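Long-range contact in type I polyketide synthase PikAII (Streptomyces venezuelae, PDB 3QP9), which probably epimerises the alpha-substituent of a polyketide intermediate, as a C2-type ketoreductase domain that is thought not to reduce the ketone: residues Gly433-Glu445 and Leu475-Ala489. Residues are numbered along the deposited sequence; the frame is centred on the assembly and turned at random.
Sequences GPTVTSVAWSPWE and LDTALGHGDTAVTIA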
loop_
_atom_site.group_PDB
_atom_site.type_symbol
_atom_site.label_atom_id
_atom_site.label_comp_id
_atom_site.label_asym_id
_atom_site.label_seq_id
_atom_site.Cartn_x
_atom_site.Cartn_y
_atom_site.Cartn_z
ATOM N N GLY A 433 -5.880 19.698 6.742
ATOM C CA GLY A 433 -6.564 18.507 7.269
ATOM C C GLY A 433 -7.268 17.846 6.101
ATOM O O GLY A 433 -7.094 18.308 4.973
ATOM N N PRO A 434 -7.977 16.722 6.328
ATOM C CA PRO A 434 -7.996 16.004 7.608
ATOM C C PRO A 434 -6.590 15.456 7.920
ATOM O O PRO A 434 -5.759 15.251 7.008
ATOM C CB PRO A 434 -8.959 14.838 7.326
ATOM C CG PRO A 434 -8.873 14.567 5.838
ATOM C CD PRO A 434 -8.649 15.963 5.250
ATOM N N THR A 435 -6.322 15.140 9.174
ATOM C CA THR A 435 -5.063 14.537 9.506
ATOM C C THR A 435 -5.282 13.045 9.298
ATOM O O THR A 435 -6.070 12.421 10.025
ATOM C CB THR A 435 -4.813 14.755 10.966
ATOM O OG1 THR A 435 -4.726 16.179 11.215
ATOM C CG2 THR A 435 -3.514 14.029 11.417
ATOM N N VAL A 436 -4.595 12.458 8.334
ATOM C CA VAL A 436 -4.810 11.011 8.007
ATOM C C VAL A 436 -3.802 10.121 8.715
ATOM O O VAL A 436 -2.588 10.436 8.710
ATOM C CB VAL A 436 -4.691 10.795 6.538
ATOM C CG1 VAL A 436 -4.819 9.199 6.187
ATOM C CG2 VAL A 436 -5.701 11.679 5.804
ATOM N N THR A 437 -4.258 9.036 9.360
ATOM C CA THR A 437 -3.333 8.052 9.926
ATOM C C THR A 437 -3.687 6.791 9.192
ATOM O O THR A 437 -4.889 6.538 9.027
ATOM C CB THR A 437 -3.573 7.892 11.458
ATOM O OG1 THR A 437 -3.183 9.105 12.139
ATOM C CG2 THR A 437 -2.765 6.738 12.073
ATOM N N SER A 438 -2.686 6.038 8.686
ATOM C CA SER A 438 -2.957 4.703 8.213
ATOM C C SER A 438 -2.342 3.694 9.210
ATOM O O SER A 438 -1.094 3.683 9.495
ATOM C CB SER A 438 -2.409 4.486 6.846
ATOM O OG SER A 438 -2.721 3.165 6.410
ATOM N N VAL A 439 -3.164 2.815 9.731
ATOM C CA VAL A 439 -2.581 1.753 10.557
ATOM C C VAL A 439 -2.574 0.394 9.814
ATOM O O VAL A 439 -3.629 -0.136 9.405
ATOM C CB VAL A 439 -3.310 1.608 11.888
ATOM C CG1 VAL A 439 -2.660 0.541 12.677
ATOM C CG2 VAL A 439 -3.210 2.982 12.732
ATOM N N ALA A 440 -1.390 -0.205 9.639
ATOM C CA ALA A 440 -1.323 -1.478 8.875
ATOM C C ALA A 440 -1.363 -2.607 9.882
ATOM O O ALA A 440 -0.433 -2.826 10.580
ATOM C CB ALA A 440 -0.039 -1.539 8.099
ATOM N N TRP A 441 -2.415 -3.402 9.887
ATOM C CA TRP A 441 -2.641 -4.419 10.899
ATOM C C TRP A 441 -2.326 -5.800 10.410
ATOM O O TRP A 441 -2.470 -6.134 9.215
ATOM C CB TRP A 441 -4.114 -4.454 11.238
ATOM C CG TRP A 441 -4.686 -3.186 11.843
ATOM C CD1 TRP A 441 -5.459 -2.235 11.199
ATOM C CD2 TRP A 441 -4.715 -2.830 13.242
ATOM N NE1 TRP A 441 -5.885 -1.286 12.099
ATOM C CE2 TRP A 441 -5.503 -1.659 13.363
ATOM C CE3 TRP A 441 -4.171 -3.412 14.392
ATOM C CZ2 TRP A 441 -5.735 -1.003 14.624
ATOM C CZ3 TRP A 441 -4.433 -2.800 15.666
ATOM C CH2 TRP A 441 -5.142 -1.582 15.751
ATOM N N SER A 442 -1.873 -6.631 11.338
ATOM C CA SER A 442 -1.881 -8.026 11.080
ATOM C C SER A 442 -3.270 -8.515 11.421
ATOM O O SER A 442 -4.001 -7.817 12.095
ATOM C CB SER A 442 -0.764 -8.751 11.897
ATOM O OG SER A 442 -1.003 -8.674 13.264
ATOM N N PRO A 443 -3.662 -9.725 10.952
ATOM C CA PRO A 443 -5.070 -10.109 11.200
ATOM C C PRO A 443 -5.508 -10.213 12.647
ATOM O O PRO A 443 -4.793 -10.737 13.491
ATOM C CB PRO A 443 -5.155 -11.523 10.538
ATOM C CG PRO A 443 -4.180 -11.431 9.343
ATOM C CD PRO A 443 -3.014 -10.597 9.968
ATOM N N TRP A 444 -6.752 -9.815 12.897
ATOM C CA TRP A 444 -7.385 -9.889 14.220
ATOM C C TRP A 444 -8.047 -11.246 14.439
ATOM O O TRP A 444 -8.584 -11.837 13.498
ATOM C CB TRP A 444 -8.488 -8.884 14.264
ATOM C CG TRP A 444 -8.020 -7.435 14.342
ATOM C CD1 TRP A 444 -6.887 -6.863 13.745
ATOM C CD2 TRP A 444 -8.714 -6.357 14.975
ATOM N NE1 TRP A 444 -6.859 -5.512 14.014
ATOM C CE2 TRP A 444 -7.949 -5.177 14.761
ATOM C CE3 TRP A 444 -9.912 -6.274 15.714
ATOM C CZ2 TRP A 444 -8.340 -3.911 15.258
ATOM C CZ3 TRP A 444 -10.292 -5.018 16.225
ATOM C CH2 TRP A 444 -9.515 -3.849 15.982
ATOM N N GLU A 445 -8.018 -11.698 15.682
ATOM C CA GLU A 445 -8.797 -12.880 16.096
ATOM C C GLU A 445 -10.194 -12.854 15.530
ATOM O O GLU A 445 -10.831 -11.789 15.416
ATOM C CB GLU A 445 -8.909 -12.959 17.609
ATOM C CG GLU A 445 -7.680 -13.446 18.324
ATOM C CD GLU A 445 -7.880 -13.546 19.826
ATOM O OE1 GLU A 445 -6.981 -14.137 20.471
ATOM O OE2 GLU A 445 -8.887 -13.004 20.378
ATOM N N LEU A 475 -4.266 0.827 18.981
ATOM C CA LEU A 475 -4.756 1.874 18.052
ATOM C C LEU A 475 -4.824 3.207 18.785
ATOM O O LEU A 475 -4.336 4.235 18.307
ATOM C CB LEU A 475 -6.146 1.453 17.561
ATOM C CG LEU A 475 -6.782 2.520 16.644
ATOM C CD1 LEU A 475 -6.003 2.844 15.337
ATOM C CD2 LEU A 475 -8.191 1.941 16.345
ATOM N N ASP A 476 -5.451 3.195 19.973
ATOM C CA ASP A 476 -5.551 4.416 20.764
ATOM C C ASP A 476 -4.151 5.035 21.107
ATOM O O ASP A 476 -4.002 6.288 21.075
ATOM C CB ASP A 476 -6.330 4.108 22.063
ATOM C CG ASP A 476 -6.483 5.344 22.942
ATOM O OD1 ASP A 476 -5.775 5.446 23.943
ATOM O OD2 ASP A 476 -7.206 6.278 22.566
ATOM N N THR A 477 -3.199 4.199 21.568
ATOM C CA THR A 477 -1.840 4.682 21.859
ATOM C C THR A 477 -1.258 5.387 20.614
ATOM O O THR A 477 -0.762 6.542 20.727
ATOM C CB THR A 477 -0.989 3.507 22.343
ATOM O OG1 THR A 477 -1.578 3.020 23.559
ATOM C CG2 THR A 477 0.458 3.882 22.633
ATOM N N ALA A 478 -1.383 4.764 19.430
ATOM C CA ALA A 478 -0.842 5.360 18.224
ATOM C C ALA A 478 -1.487 6.659 17.881
ATOM O O ALA A 478 -0.762 7.596 17.505
ATOM C CB ALA A 478 -0.966 4.379 16.950
ATOM N N LEU A 479 -2.836 6.746 17.955
ATOM C CA LEU A 479 -3.537 7.975 17.458
ATOM C C LEU A 479 -3.175 9.022 18.486
ATOM O O LEU A 479 -2.986 10.183 18.191
ATOM C CB LEU A 479 -5.076 7.796 17.402
ATOM C CG LEU A 479 -5.463 6.738 16.361
ATOM C CD1 LEU A 479 -6.986 6.479 16.473
ATOM C CD2 LEU A 479 -5.020 7.178 14.874
ATOM N N GLY A 480 -3.078 8.562 19.733
ATOM C CA GLY A 480 -2.869 9.497 20.852
ATOM C C GLY A 480 -1.441 10.059 20.801
ATOM O O GLY A 480 -1.162 11.193 21.271
ATOM N N HIS A 481 -0.525 9.269 20.245
ATOM C CA HIS A 481 0.824 9.710 20.145
ATOM C C HIS A 481 1.199 10.482 18.878
ATOM O O HIS A 481 2.285 10.998 18.787
ATOM C CB HIS A 481 1.768 8.613 20.623
ATOM C CG HIS A 481 1.793 8.531 22.128
ATOM N ND1 HIS A 481 0.759 7.979 22.876
ATOM C CD2 HIS A 481 2.672 9.028 23.029
ATOM C CE1 HIS A 481 1.050 8.075 24.162
ATOM N NE2 HIS A 481 2.191 8.725 24.280
ATOM N N GLY A 482 0.217 10.699 17.999
ATOM C CA GLY A 482 0.366 11.506 16.811
ATOM C C GLY A 482 0.847 10.687 15.616
ATOM O O GLY A 482 1.236 11.254 14.640
ATOM N N ASP A 483 0.854 9.352 15.696
ATOM C CA ASP A 483 1.255 8.522 14.553
ATOM C C ASP A 483 0.394 8.782 13.334
ATOM O O ASP A 483 -0.873 8.872 13.440
ATOM C CB ASP A 483 1.103 7.056 14.927
ATOM C CG ASP A 483 2.225 6.554 15.849
ATOM O OD1 ASP A 483 3.285 7.170 15.881
ATOM O OD2 ASP A 483 2.058 5.555 16.548
ATOM N N THR A 484 1.066 8.827 12.190
ATOM C CA THR A 484 0.488 9.011 10.872
ATOM C C THR A 484 0.584 7.709 10.056
ATOM O O THR A 484 -0.307 7.411 9.292
ATOM C CB THR A 484 1.033 10.308 10.173
ATOM O OG1 THR A 484 0.240 10.608 9.007
ATOM C CG2 THR A 484 2.372 10.133 9.725
ATOM N N ALA A 485 1.600 6.871 10.279
ATOM C CA ALA A 485 1.724 5.615 9.536
ATOM C C ALA A 485 2.435 4.722 10.558
ATOM O O ALA A 485 3.541 5.064 11.010
ATOM C CB ALA A 485 2.545 5.833 8.271
ATOM N N VAL A 486 1.779 3.662 11.025
ATOM C CA VAL A 486 2.415 2.730 11.958
ATOM C C VAL A 486 1.926 1.303 11.575
ATOM O O VAL A 486 0.864 1.161 11.028
ATOM C CB VAL A 486 2.034 3.083 13.378
ATOM C CG1 VAL A 486 0.530 2.970 13.583
ATOM C CG2 VAL A 486 2.833 2.221 14.397
ATOM N N THR A 487 2.715 0.276 11.824
ATOM C CA THR A 487 2.272 -1.138 11.645
ATOM C C THR A 487 2.038 -1.746 13.058
ATOM O O THR A 487 2.905 -1.691 13.896
ATOM C CB THR A 487 3.349 -1.951 10.963
ATOM O OG1 THR A 487 3.492 -1.416 9.678
ATOM C CG2 THR A 487 3.011 -3.484 10.866
ATOM N N ILE A 488 0.901 -2.422 13.260
ATOM C CA ILE A 488 0.657 -3.050 14.540
ATOM C C ILE A 488 0.514 -4.539 14.213
ATOM O O ILE A 488 -0.438 -4.934 13.592
ATOM C CB ILE A 488 -0.595 -2.525 15.116
ATOM C CG1 ILE A 488 -0.400 -0.994 15.305
ATOM C CG2 ILE A 488 -0.837 -3.201 16.577
ATOM C CD1 ILE A 488 -1.566 -0.357 15.988
ATOM N N ALA A 489 1.423 -5.342 14.723
ATOM C CA ALA A 489 1.414 -6.753 14.407
ATOM C C ALA A 489 2.143 -7.557 15.517
ATOM O O ALA A 489 3.074 -7.044 16.153
ATOM C CB ALA A 489 2.068 -6.938 13.019
#
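Thr437 OG1 donates to Asp483 O at 2.7 Å, the donor lying in the carbonyl plane with a C=O...O angle of 146°. A second hydroxyl answers from the other segment: Thr484 OG1, turned away from the backbone N by a chi1 of -168°, is carried to Val436 O, 2.8 Å away. These two bonds lie at the start of a parallel ladder in which Ser438 N, Ala440 N and Ser442 N donate to Thr484 O, Val486 O and Ile488 O, while Val486 N and Ile488 N return bonds to Ser438 O and Ala440 O. Of the five N-H bonds the straightest is Ala440 N to Val486 O, 169° at the hydrogen. On the sheet face bearing Val439 and Trp441, Ile488 CD1 lies over the indole's six-membered ring, 4.1 Å from its centroid, a CH-pi contact; the same methyl meets Val439 CG1 at 3.6 Å. Leu475 CB comes to the ring edge, 3.7 Å from Trp441 CH2, and Leu479 CD2 packs on Thr437 CG2 at 3.6 Å. Helix 468-481 thus covers this face, ends in a Schellman motif at Gly482 and leads into strand 485-488, which pairs beside 435-441 as expected for the Rossmann fold of a ketoreductase.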